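Local atomic coordinates of uncharacterized protein (Jannaschia sp. CCS1, PDB entry 2PYQ), a protein that is of unknown function but folds as a small, all-helical, single-chain member of the DUF2853 family. Residues Gln81-Thr86 / Ala97-Met102; Arg17-Met22 / Glu85-Ser90; Glu74-Gly79 / Lys105-Glu110; Asp7-Tyr12 / Leu28-Thr33. All coordinates share one frame; numbering follows the deposited sequence.

Interaction 1: residues Gln81-Thr86 / Ala97-Met102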
loop_
_atom_site.group_PDB
_atom_site.type_symbol
_atom_site.label_atom_id
_atom_site.label_comp_id
_atom_site.label_asym_id
_atom_site.label_seq_id
_atom_site.Cartn_x
_atom_site.Cartn_y
_atom_site.Cartn_z
ATOM N N GLN A 81 11.415 2.038 0.250
ATOM C CA GLN A 81 12.239 1.269 1.190
ATOM C C GLN A 81 11.755 1.470 2.628
ATOM O O GLN A 81 11.631 0.484 3.391
ATOM C CB GLN A 81 13.734 1.574 1.018
ATOM C CG GLN A 81 14.262 0.964 -0.291
ATOM C CD GLN A 81 15.684 1.398 -0.673
ATOM O OE1 GLN A 81 16.387 0.650 -1.393
ATOM N NE2 GLN A 81 16.127 2.589 -0.211
ATOM N N SER A 82 11.430 2.720 2.981
ATOM C CA SER A 82 10.923 3.083 4.310
ATOM C C SER A 82 9.623 2.354 4.656
ATOM O O SER A 82 9.508 1.766 5.735
ATOM C CB SER A 82 10.718 4.591 4.436
ATOM O OG SER A 82 10.205 4.913 5.735
ATOM N N VAL A 83 8.647 2.398 3.752
ATOM C CA VAL A 83 7.358 1.764 4.046
ATOM C C VAL A 83 7.485 0.253 4.086
ATOM O O VAL A 83 6.841 -0.361 4.930
ATOM C CB VAL A 83 6.198 2.256 3.162
ATOM C CG1 VAL A 83 6.064 3.764 3.294
ATOM C CG2 VAL A 83 6.379 1.846 1.726
ATOM N N ILE A 84 8.346 -0.346 3.234
ATOM C CA ILE A 84 8.556 -1.796 3.259
ATOM C C ILE A 84 9.207 -2.199 4.615
ATOM O O ILE A 84 8.815 -3.184 5.215
ATOM C CB ILE A 84 9.379 -2.279 2.066
ATOM C CG1 ILE A 84 8.591 -2.127 0.773
ATOM C CG2 ILE A 84 9.802 -3.743 2.250
ATOM C CD1 ILE A 84 7.341 -2.955 0.645
ATOM N N GLU A 85 10.160 -1.404 5.078
ATOM C CA GLU A 85 10.810 -1.641 6.376
ATOM C C GLU A 85 9.811 -1.516 7.536
ATOM O O GLU A 85 9.827 -2.341 8.471
ATOM C CB GLU A 85 12.023 -0.705 6.581
ATOM C CG GLU A 85 12.747 -0.862 7.917
ATOM N N THR A 86 8.941 -0.510 7.469
ATOM C CA THR A 86 7.887 -0.276 8.467
ATOM C C THR A 86 6.929 -1.476 8.531
ATOM O O THR A 86 6.639 -1.980 9.625
ATOM C CB THR A 86 7.134 1.002 8.204
ATOM O OG1 THR A 86 8.065 2.098 8.346
ATOM C CG2 THR A 86 5.981 1.206 9.184
ATOM N N ALA A 97 -2.507 -2.747 -1.142
ATOM C CA ALA A 97 -3.333 -1.625 -0.652
ATOM C C ALA A 97 -2.695 -0.956 0.570
ATOM O O ALA A 97 -2.702 0.269 0.662
ATOM C CB ALA A 97 -4.790 -2.091 -0.330
ATOM N N VAL A 98 -2.123 -1.760 1.475
ATOM C CA VAL A 98 -1.468 -1.231 2.670
ATOM C C VAL A 98 -0.211 -0.458 2.276
ATOM O O VAL A 98 0.028 0.640 2.784
ATOM C CB VAL A 98 -1.152 -2.336 3.683
ATOM C CG1 VAL A 98 -0.354 -1.773 4.854
ATOM C CG2 VAL A 98 -2.459 -3.012 4.153
ATOM N N VAL A 99 0.560 -1.001 1.352
ATOM C CA VAL A 99 1.774 -0.312 0.848
ATOM C C VAL A 99 1.414 1.009 0.171
ATOM O O VAL A 99 2.034 2.041 0.434
ATOM C CB VAL A 99 2.581 -1.222 -0.098
ATOM C CG1 VAL A 99 3.758 -0.451 -0.765
ATOM C CG2 VAL A 99 3.078 -2.441 0.675
ATOM N N TYR A 100 0.401 0.979 -0.684
ATOM C CA TYR A 100 -0.076 2.194 -1.390
ATOM C C TYR A 100 -0.597 3.232 -0.403
ATOM O O TYR A 100 -0.304 4.407 -0.551
ATOM C CB TYR A 100 -1.098 1.840 -2.481
ATOM C CG TYR A 100 -0.482 1.215 -3.741
ATOM C CD1 TYR A 100 0.814 0.658 -3.758
ATOM C CD2 TYR A 100 -1.252 1.108 -4.915
ATOM C CE1 TYR A 100 1.361 0.082 -4.893
ATOM C CE2 TYR A 100 -0.712 0.489 -6.086
ATOM C CZ TYR A 100 0.603 0.002 -6.055
ATOM O OH TYR A 100 1.165 -0.600 -7.186
ATOM N N TYR A 101 -1.343 2.807 0.602
ATOM C CA TYR A 101 -1.847 3.692 1.641
ATOM C C TYR A 101 -0.669 4.372 2.340
ATOM O O TYR A 101 -0.653 5.581 2.507
ATOM C CB TYR A 101 -2.679 2.903 2.662
ATOM C CG TYR A 101 -3.107 3.699 3.878
ATOM C CD1 TYR A 101 -2.241 3.857 4.986
ATOM C CD2 TYR A 101 -4.350 4.301 3.940
ATOM C CE1 TYR A 101 -2.607 4.588 6.103
ATOM C CE2 TYR A 101 -4.746 5.031 5.063
ATOM C CZ TYR A 101 -3.865 5.182 6.138
ATOM O OH TYR A 101 -4.265 5.924 7.225
HETATM N N MSE A 102 0.314 3.565 2.748
HETATM C CA MSE A 102 1.494 4.109 3.472
HETATM C C MSE A 102 2.284 5.088 2.604
HETATM O O MSE A 102 2.715 6.113 3.114
HETATM C CB MSE A 102 2.386 2.993 4.034
HETATM C CG MSE A 102 1.825 2.367 5.295
HETATM SE SE MSE A 102 3.188 1.253 6.160
HETATM C CE MSE A 102 2.800 0.138 5.154
#
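Val83 and Met102 press against each other at the middle of this contact, their side chains sliding past one another in opposite directions. The branch that touches is CG1 of Val83, which rests 3.8 Å from CB of Met102. Beyond that point Met102, a selenomethionine, runs on past the valine: its extended chi2 (-167°) sets SE 4.1 Å from CG2 of Thr86, and the bend at chi3 then leaves CE near O of Val83. Both Val83 and Met102 were modelled in two conformers, so the exact fit here is less certain. Val99 completes the layer with its two methyls: CG1 lies 4.3 Å from CG2 of Val83, and CG2 lies 4.3 Å from CD1 of Ile84. The CB of that isoleucine points away from the partner helix, but its chi2 of -64° folds CD1 back to it. The residues belong to helix 74-87 and helix 96-106, consecutive in the chain and joined by a short loop into a splayed helical hairpin: the axes pass 9.9 Å apart and their directions differ by 127°. No hydrogen bond crosses the interface. Val83, Val99 and Ile84 suit it as compact, branched and apolar residues, Met102 adds a flexible apolar chain, and Thr86 turns its methyl to the contact at the exposed border. Farther out, Tyr87 lies against both Val99 and Met102, while Cys20 and Met22 touch the selenomethionine. Another flank of helix 96-106 is set against helix 4-18, where Ala97 and Val98 meet Tyr12. Tyr101 anchors its hydroxyl to the backbone N of Asp25.

Interaction 2: residues Arg17-Met22 / Glu85-Ser90; sequences RNKCGM and ETYGRS
Cys20 meets Tyr87 in a sulfur-aromatic contact where the ends of two helices come together. Helix 4-18 and helix 74-87 both run out here, each followed by a glycine with positive phi, Gly21 and Gly88, a backbone turn that residues with a CB adopt less readily. The CA atoms of Cys20 and Tyr87 are just 5.3 Å apart, a spacing that probably suits a short side chain such as cysteine. With SG beside its own backbone N (chi1 -51°), the sulfur approaches the tyrosine obliquely, 4.4 Å from the ring centroid and 28° off the ring normal. The ring atom it meets is CD1 of Tyr87, 4.0 Å from SG of Cys20. The ring is held at its far end by hydrogen bonds of OH with Asp15 and the backbone N of Tyr95. Thr86 adds its methyl beside the backbone and CB of Cys20, CG2 lying 3.8 Å from the carbonyl O of Cys20 and 4.0 Å from its CB. Lys19 closes the outer side, its extended chain carrying NZ to a salt bridge with Glu91. On the way, CD of Lys19 passes the edge of the tyrosine ring, near its plane, 4.3 Å from CE1 of Tyr87.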
loop_
_atom_site.group_PDB
_atom_site.type_symbol
_atom_site.label_atom_id
_atom_site.label_comp_id
_atom_site.label_asym_id
_atom_site.label_seq_id
_atom_site.Cartn_x
_atom_site.Cartn_y
_atom_site.Cartn_z
ATOM N N ARG A 17 -2.650 -0.776 11.987
ATOM C CA ARG A 17 -2.593 -0.518 13.419
ATOM C C ARG A 17 -1.577 -1.389 14.143
ATOM O O ARG A 17 -0.687 -0.878 14.843
ATOM C CB ARG A 17 -3.984 -0.630 14.062
ATOM C CG ARG A 17 -4.011 -0.248 15.567
ATOM C CD ARG A 17 -5.436 -0.023 16.108
ATOM N NE ARG A 17 -6.031 1.261 15.686
ATOM C CZ ARG A 17 -5.921 2.436 16.327
ATOM N NH1 ARG A 17 -5.196 2.571 17.428
ATOM N NH2 ARG A 17 -6.545 3.524 15.822
ATOM N N ASN A 18 -1.682 -2.703 13.933
ATOM C CA ASN A 18 -0.930 -3.679 14.742
ATOM C C ASN A 18 0.388 -4.175 14.211
ATOM O O ASN A 18 1.136 -4.808 14.968
ATOM C CB ASN A 18 -1.872 -4.843 15.074
ATOM C CG ASN A 18 -3.047 -4.387 15.921
ATOM O OD1 ASN A 18 -2.876 -3.644 16.905
ATOM N ND2 ASN A 18 -4.236 -4.826 15.556
ATOM N N LYS A 19 0.667 -3.971 12.936
ATOM C CA LYS A 19 1.978 -4.259 12.357
ATOM C C LYS A 19 2.784 -2.977 12.116
ATOM O O LYS A 19 3.933 -2.894 12.514
ATOM C CB LYS A 19 1.894 -5.087 11.078
ATOM C CG LYS A 19 1.376 -6.474 11.324
ATOM C CD LYS A 19 1.279 -7.252 10.017
ATOM C CE LYS A 19 0.705 -8.630 10.264
ATOM N NZ LYS A 19 0.391 -9.387 9.020
ATOM N N CYS A 20 2.174 -1.982 11.488
ATOM C CA CYS A 20 2.843 -0.722 11.134
ATOM C C CYS A 20 2.761 0.386 12.205
ATOM O O CYS A 20 3.408 1.427 12.022
ATOM C CB CYS A 20 2.274 -0.186 9.818
ATOM S SG CYS A 20 2.234 -1.401 8.461
ATOM N N GLY A 21 1.979 0.215 13.273
ATOM C CA GLY A 21 1.862 1.204 14.340
ATOM C C GLY A 21 1.250 2.534 13.956
ATOM O O GLY A 21 1.664 3.578 14.485
HETATM N N MSE A 22 0.230 2.519 13.078
HETATM C CA MSE A 22 -0.431 3.726 12.589
HETATM C C MSE A 22 -1.938 3.647 12.795
HETATM O O MSE A 22 -2.520 2.577 12.609
HETATM C CB MSE A 22 -0.212 3.866 11.069
HETATM C CG MSE A 22 1.213 3.855 10.636
HETATM SE SE MSE A 22 1.231 3.955 8.699
HETATM C CE MSE A 22 0.525 5.618 8.354
ATOM N N GLU A 85 10.160 -1.404 5.078
ATOM C CA GLU A 85 10.810 -1.641 6.376
ATOM C C GLU A 85 9.811 -1.516 7.536
ATOM O O GLU A 85 9.827 -2.341 8.471
ATOM C CB GLU A 85 12.023 -0.705 6.581
ATOM C CG GLU A 85 12.747 -0.862 7.917
ATOM N N THR A 86 8.941 -0.510 7.469
ATOM C CA THR A 86 7.887 -0.276 8.467
ATOM C C THR A 86 6.929 -1.476 8.531
ATOM O O THR A 86 6.639 -1.980 9.625
ATOM C CB THR A 86 7.134 1.002 8.204
ATOM O OG1 THR A 86 8.065 2.098 8.346
ATOM C CG2 THR A 86 5.981 1.206 9.184
ATOM N N TYR A 87 6.507 -1.971 7.372
ATOM C CA TYR A 87 5.595 -3.127 7.283
ATOM C C TYR A 87 6.291 -4.340 7.922
ATOM O O TYR A 87 5.652 -5.125 8.642
ATOM C CB TYR A 87 5.221 -3.431 5.830
ATOM C CG TYR A 87 3.812 -3.980 5.601
ATOM C CD1 TYR A 87 3.135 -4.788 6.538
ATOM C CD2 TYR A 87 3.182 -3.753 4.369
ATOM C CE1 TYR A 87 1.862 -5.291 6.274
ATOM C CE2 TYR A 87 1.942 -4.249 4.108
ATOM C CZ TYR A 87 1.275 -4.998 5.046
ATOM O OH TYR A 87 0.033 -5.513 4.768
ATOM N N GLY A 88 7.591 -4.474 7.663
ATOM C CA GLY A 88 8.447 -5.451 8.333
ATOM C C GLY A 88 9.131 -6.437 7.427
ATOM O O GLY A 88 8.488 -7.029 6.569
ATOM N N ARG A 89 10.422 -6.666 7.672
ATOM C CA ARG A 89 11.209 -7.673 6.936
ATOM C C ARG A 89 10.602 -9.072 7.061
ATOM O O ARG A 89 10.590 -9.826 6.080
ATOM C CB ARG A 89 12.677 -7.689 7.455
ATOM N N SER A 90 10.085 -9.416 8.239
ATOM C CA SER A 90 9.467 -10.743 8.491
ATOM C C SER A 90 8.069 -10.932 7.889
ATOM O O SER A 90 7.542 -12.062 7.932
ATOM C CB SER A 90 9.372 -11.022 10.005
ATOM O OG SER A 90 10.684 -11.075 10.627
#

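Interaction 3: residues Glu74-Gly79 / Lys105-Glu110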
loop_
_atom_site.group_PDB
_atom_site.type_symbol
_atom_site.label_atom_id
_atom_site.label_comp_id
_atom_site.label_asym_id
_atom_site.label_seq_id
_atom_site.Cartn_x
_atom_site.Cartn_y
_atom_site.Cartn_z
ATOM N N GLU A 74 15.617 10.347 -5.754
ATOM C CA GLU A 74 16.169 9.359 -4.695
ATOM C C GLU A 74 14.992 9.248 -3.637
ATOM O O GLU A 74 14.831 8.173 -3.076
ATOM C CB GLU A 74 17.521 9.778 -4.088
ATOM C CG GLU A 74 18.044 8.911 -2.966
ATOM N N SER A 75 14.237 10.309 -3.355
ATOM C CA SER A 75 13.185 10.239 -2.321
ATOM C C SER A 75 12.115 9.166 -2.607
ATOM O O SER A 75 11.500 8.677 -1.676
ATOM C CB SER A 75 12.526 11.585 -2.135
ATOM O OG SER A 75 11.861 11.975 -3.305
ATOM N N LEU A 76 11.908 8.802 -3.884
ATOM C CA LEU A 76 10.862 7.809 -4.241
ATOM C C LEU A 76 11.205 6.405 -3.778
ATOM O O LEU A 76 10.462 5.807 -3.009
ATOM C CB LEU A 76 10.545 7.837 -5.733
ATOM C CG LEU A 76 10.032 9.178 -6.260
ATOM C CD1 LEU A 76 9.453 8.966 -7.680
ATOM C CD2 LEU A 76 8.976 9.840 -5.392
HETATM N N MSE A 77 12.350 5.902 -4.216
HETATM C CA MSE A 77 12.789 4.589 -3.725
HETATM C C MSE A 77 13.076 4.647 -2.222
HETATM O O MSE A 77 12.860 3.683 -1.534
HETATM C CB MSE A 77 13.986 4.073 -4.510
HETATM C CG MSE A 77 14.334 2.632 -4.234
HETATM SE SE MSE A 77 12.841 1.401 -4.575
HETATM C CE MSE A 77 12.605 1.719 -6.439
ATOM N N GLY A 78 13.543 5.775 -1.719
ATOM C CA GLY A 78 13.750 5.944 -0.268
ATOM C C GLY A 78 12.455 5.764 0.485
ATOM O O GLY A 78 12.416 5.098 1.517
ATOM N N GLY A 79 11.385 6.344 -0.044
ATOM C CA GLY A 79 10.042 6.207 0.546
ATOM C C GLY A 79 9.523 4.778 0.463
ATOM O O GLY A 79 8.937 4.289 1.412
ATOM N N LYS A 105 0.257 8.468 2.377
ATOM C CA LYS A 105 0.566 9.162 3.646
ATOM C C LYS A 105 1.982 9.761 3.706
ATOM O O LYS A 105 2.137 10.885 4.063
ATOM C CB LYS A 105 0.335 8.269 4.854
ATOM C CG LYS A 105 -1.047 7.932 5.198
ATOM C CD LYS A 105 -1.868 9.025 5.086
ATOM C CE LYS A 105 -2.704 9.123 6.219
ATOM N NZ LYS A 105 -2.693 10.547 6.680
ATOM N N HIS A 106 2.962 8.941 3.357
ATOM C CA HIS A 106 4.382 9.312 3.468
ATOM C C HIS A 106 4.735 10.517 2.630
ATOM O O HIS A 106 5.473 11.376 3.077
ATOM C CB HIS A 106 5.256 8.128 3.034
ATOM C CG HIS A 106 6.706 8.410 3.041
ATOM N ND1 HIS A 106 7.462 8.342 4.197
ATOM C CD2 HIS A 106 7.570 8.702 2.038
ATOM C CE1 HIS A 106 8.728 8.646 3.894
ATOM N NE2 HIS A 106 8.813 8.873 2.604
ATOM N N PHE A 107 4.158 10.601 1.435
ATOM C CA PHE A 107 4.366 11.702 0.527
ATOM C C PHE A 107 3.306 12.824 0.636
ATOM O O PHE A 107 3.382 13.763 -0.116
ATOM C CB PHE A 107 4.497 11.204 -0.905
ATOM C CG PHE A 107 5.758 10.407 -1.164
ATOM C CD1 PHE A 107 6.990 11.025 -1.193
ATOM C CD2 PHE A 107 5.699 9.029 -1.371
ATOM C CE1 PHE A 107 8.135 10.303 -1.452
ATOM C CE2 PHE A 107 6.833 8.305 -1.625
ATOM C CZ PHE A 107 8.060 8.945 -1.655
ATOM N N GLY A 108 2.344 12.746 1.563
ATOM C CA GLY A 108 1.345 13.783 1.730
ATOM C C GLY A 108 0.405 13.988 0.548
ATOM O O GLY A 108 -0.073 15.096 0.314
ATOM N N LYS A 109 0.061 12.888 -0.123
ATOM C CA LYS A 109 -0.744 12.892 -1.352
ATOM C C LYS A 109 -2.174 12.378 -1.173
ATOM O O LYS A 109 -2.808 12.009 -2.135
ATOM C CB LYS A 109 -0.007 12.077 -2.420
ATOM C CG LYS A 109 1.259 12.722 -2.960
ATOM C CD LYS A 109 0.929 13.930 -3.801
ATOM C CE LYS A 109 2.120 14.503 -4.486
ATOM N NZ LYS A 109 1.651 15.646 -5.319
ATOM N N GLU A 110 -2.691 12.460 0.036
ATOM C CA GLU A 110 -4.054 11.979 0.360
ATOM C C GLU A 110 -5.124 12.634 -0.520
ATOM O O GLU A 110 -6.039 11.967 -0.971
ATOM C CB GLU A 110 -4.447 12.263 1.818
ATOM C CG GLU A 110 -3.622 11.584 2.913
ATOM C CD GLU A 110 -2.350 12.343 3.305
ATOM O OE1 GLU A 110 -1.823 13.152 2.492
ATOM O OE2 GLU A 110 -1.871 12.139 4.453
HETATM O O HOH W 1 10.973 9.630 0.894
#
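His106 is the first residue of 105-110 to touch the other segment, its NE2 lying 3.6 Å from CA of Gly79. The same nitrogen is joined to Ser75 through a water, which donates to O of Ser75 at 2.8 Å. Next, Phe107 points the far end of its ring at helix 74-87; CG anti to the carbonyl carbon (chi1 -68°) aims it at Leu76 and Gly79. CZ of Phe107 lies 4.0 Å from CD2 of Leu76, the two side chains crossing at about a right angle, and 3.5 Å from O of Ser75, which sits at the ring edge in its plane. CD2 of His106 stands 3.6 Å above the centre of one ring face of Phe107. Gly79 must lack a CB, which would clash with CZ of Phe107. Without the ring, as with an alanine here, Leu76 and Gly79 would probably face a gap and CD2 of His106 would lose its support. Gly108 then ends helix 96-106 in a Schellman motif, and Glu110 returns to Lys105 through an OE2-NZ salt bridge. Across the interface apolar packing does the joining, with one water as polar link; the slightly positive C-H rim of the phenylalanine is probably a favourable neighbour for the Ser75 oxygen.

Interaction 4: residues Asp7-Tyr12 / Leu28-Thr33; sequences DLIAQY and LLEKVT
Ile9, Tyr12 and Thr33 interlock where helix 4-18 meets helix 26-36. The two branches of Thr33 have different tasks. Its OG1 sits beside the backbone N (chi1 -61°) and folds back to give a hydrogen bond of 2.8 Å to O of Leu29, while its CG2, anti to that N, reaches 4.0 Å from CG1 of Ile9. The OG1 donor stands 36° out of the Leu29 carbonyl plane, and the backbone N of Thr33 reaches the same oxygen from the opposite face. OG1 of Thr33 also lies at the edge of the Tyr12 ring, 3.6 Å from CD2 of Tyr12. The two helices follow one another in a chain without strands, joined by a short loop and crossing at a wide angle, with axes 10.8 Å apart and directions differing by 125°. Replaced by an alanine, Thr33 would no longer offer OG1 to Leu29 O, and a gap would probably open between Ile9 and the edge of Tyr12. Leu29, its CG anti to the backbone N, extends toward helix 4-18 and lays CD2 3.9 Å from CB of Tyr12. The tyrosine ring is backed by its own helix, O of Leu8 standing 3.1 Å above one face, offset toward the rim. Glu30 bends at chi2 toward CD1 of Ile9; the 3.0 Å modelled from CD1 to OE1 of Glu30 is doubtfully short. The other carboxylate oxygen, OE2, is in a salt bridge with Lys34.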
loop_
_atom_site.group_PDB
_atom_site.type_symbol
_atom_site.label_atom_id
_atom_site.label_comp_id
_atom_site.label_asym_id
_atom_site.label_seq_id
_atom_site.Cartn_x
_atom_site.Cartn_y
_atom_site.Cartn_z
ATOM N N ASP A 7 -13.628 -8.315 4.507
ATOM C CA ASP A 7 -12.545 -9.060 5.214
ATOM C C ASP A 7 -11.174 -8.457 4.882
ATOM O O ASP A 7 -10.328 -8.308 5.784
ATOM C CB ASP A 7 -12.522 -10.549 4.866
ATOM C CG ASP A 7 -13.727 -11.327 5.429
ATOM O OD1 ASP A 7 -14.433 -10.850 6.367
ATOM O OD2 ASP A 7 -13.965 -12.471 4.925
ATOM N N LEU A 8 -10.966 -8.108 3.618
ATOM C CA LEU A 8 -9.708 -7.499 3.157
ATOM C C LEU A 8 -9.464 -6.134 3.785
ATOM O O LEU A 8 -8.411 -5.928 4.318
ATOM C CB LEU A 8 -9.641 -7.383 1.631
ATOM C CG LEU A 8 -9.254 -8.658 0.911
ATOM C CD1 LEU A 8 -9.439 -8.491 -0.582
ATOM C CD2 LEU A 8 -7.801 -9.020 1.254
ATOM N N ILE A 9 -10.432 -5.221 3.713
ATOM C CA ILE A 9 -10.281 -3.899 4.308
ATOM C C ILE A 9 -10.028 -4.014 5.836
ATOM O O ILE A 9 -9.185 -3.309 6.356
ATOM C CB ILE A 9 -11.467 -2.959 4.018
ATOM C CG1 ILE A 9 -11.477 -2.592 2.532
ATOM C CG2 ILE A 9 -11.342 -1.640 4.817
ATOM C CD1 ILE A 9 -12.711 -1.932 2.084
ATOM N N ALA A 10 -10.745 -4.917 6.509
ATOM C CA ALA A 10 -10.537 -5.194 7.951
ATOM C C ALA A 10 -9.117 -5.663 8.213
ATOM O O ALA A 10 -8.475 -5.218 9.177
ATOM C CB ALA A 10 -11.543 -6.214 8.458
ATOM N N GLN A 11 -8.608 -6.556 7.356
ATOM C CA GLN A 11 -7.231 -7.027 7.464
ATOM C C GLN A 11 -6.229 -5.888 7.234
ATOM O O GLN A 11 -5.251 -5.759 7.972
ATOM C CB GLN A 11 -6.937 -8.169 6.488
ATOM C CG GLN A 11 -5.555 -8.813 6.701
ATOM C CD GLN A 11 -5.379 -9.373 8.100
ATOM O OE1 GLN A 11 -6.239 -10.136 8.587
ATOM N NE2 GLN A 11 -4.297 -8.991 8.782
ATOM N N TYR A 12 -6.480 -5.068 6.206
ATOM C CA TYR A 12 -5.591 -3.916 5.940
ATOM C C TYR A 12 -5.523 -2.970 7.152
ATOM O O TYR A 12 -4.455 -2.507 7.506
ATOM C CB TYR A 12 -6.061 -3.098 4.733
ATOM C CG TYR A 12 -6.185 -3.848 3.427
ATOM C CD1 TYR A 12 -5.463 -5.027 3.167
ATOM C CD2 TYR A 12 -6.985 -3.328 2.396
ATOM C CE1 TYR A 12 -5.583 -5.692 1.943
ATOM C CE2 TYR A 12 -7.093 -3.971 1.191
ATOM C CZ TYR A 12 -6.390 -5.141 0.961
ATOM O OH TYR A 12 -6.487 -5.777 -0.234
ATOM N N LEU A 28 -9.633 7.144 3.726
ATOM C CA LEU A 28 -8.544 7.034 2.750
ATOM C C LEU A 28 -8.297 5.586 2.347
ATOM O O LEU A 28 -8.115 5.293 1.158
ATOM C CB LEU A 28 -7.261 7.663 3.294
ATOM C CG LEU A 28 -6.045 7.643 2.367
ATOM C CD1 LEU A 28 -6.338 8.354 1.052
ATOM C CD2 LEU A 28 -4.823 8.188 3.091
ATOM N N LEU A 29 -8.224 4.700 3.334
ATOM C CA LEU A 29 -7.992 3.281 3.070
ATOM C C LEU A 29 -9.020 2.712 2.087
ATOM O O LEU A 29 -8.651 1.970 1.188
ATOM C CB LEU A 29 -7.986 2.464 4.379
ATOM C CG LEU A 29 -7.638 0.974 4.247
ATOM C CD1 LEU A 29 -6.250 0.708 3.553
ATOM C CD2 LEU A 29 -7.680 0.354 5.657
ATOM N N GLU A 30 -10.277 3.086 2.243
ATOM C CA GLU A 30 -11.323 2.657 1.284
ATOM C C GLU A 30 -11.061 3.177 -0.156
ATOM O O GLU A 30 -11.203 2.408 -1.117
ATOM C CB GLU A 30 -12.729 3.060 1.776
ATOM C CG GLU A 30 -13.871 2.759 0.809
ATOM C CD GLU A 30 -13.954 1.290 0.438
ATOM O OE1 GLU A 30 -14.190 0.520 1.370
ATOM O OE2 GLU A 30 -13.796 0.906 -0.759
ATOM N N LYS A 31 -10.640 4.435 -0.278
ATOM C CA LYS A 31 -10.324 5.051 -1.584
ATOM C C LYS A 31 -9.139 4.341 -2.240
ATOM O O LYS A 31 -9.147 4.100 -3.450
ATOM C CB LYS A 31 -10.045 6.548 -1.399
ATOM C CG LYS A 31 -11.245 7.313 -0.875
ATOM C CD LYS A 31 -10.933 8.726 -0.462
ATOM C CE LYS A 31 -12.080 9.328 0.349
ATOM N NZ LYS A 31 -11.769 10.679 0.864
ATOM N N VAL A 32 -8.104 4.045 -1.443
ATOM C CA VAL A 32 -6.918 3.309 -1.935
ATOM C C VAL A 32 -7.306 1.895 -2.403
ATOM O O VAL A 32 -6.843 1.420 -3.435
ATOM C CB VAL A 32 -5.783 3.236 -0.848
ATOM C CG1 VAL A 32 -4.641 2.349 -1.322
ATOM C CG2 VAL A 32 -5.283 4.620 -0.551
ATOM N N THR A 33 -8.170 1.248 -1.632
ATOM C CA THR A 33 -8.633 -0.098 -1.941
ATOM C C THR A 33 -9.423 -0.123 -3.246
ATOM O O THR A 33 -9.216 -1.020 -4.070
ATOM C CB THR A 33 -9.425 -0.680 -0.764
ATOM O OG1 THR A 33 -8.549 -0.741 0.381
ATOM C CG2 THR A 33 -9.947 -2.078 -1.089
#

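How the interactions relate
Interaction 4 comes first along the chain, joining helices 4-18 and 26-36, and closes before interactions 1 and 3 open. Those two share helices 74-87 and 96-106, their centres 10 Å apart, with interaction 1 nested inside the loop that interaction 3 closes. Interaction 2 ties the end of helix 4-18 to that of helix 74-87, its centre 8 Å from interaction 1, with which it shares Glu85 and Thr86. Helix 96-106 lies against helices 4-18, 26-36 and 74-87; its Val98 touches Tyr87 of interaction 2. Interactions 3 and 4, 20 Å apart between centres, still meet where Leu28 touches Lys105 and Glu110, so the contacts form one connected set of helix packings.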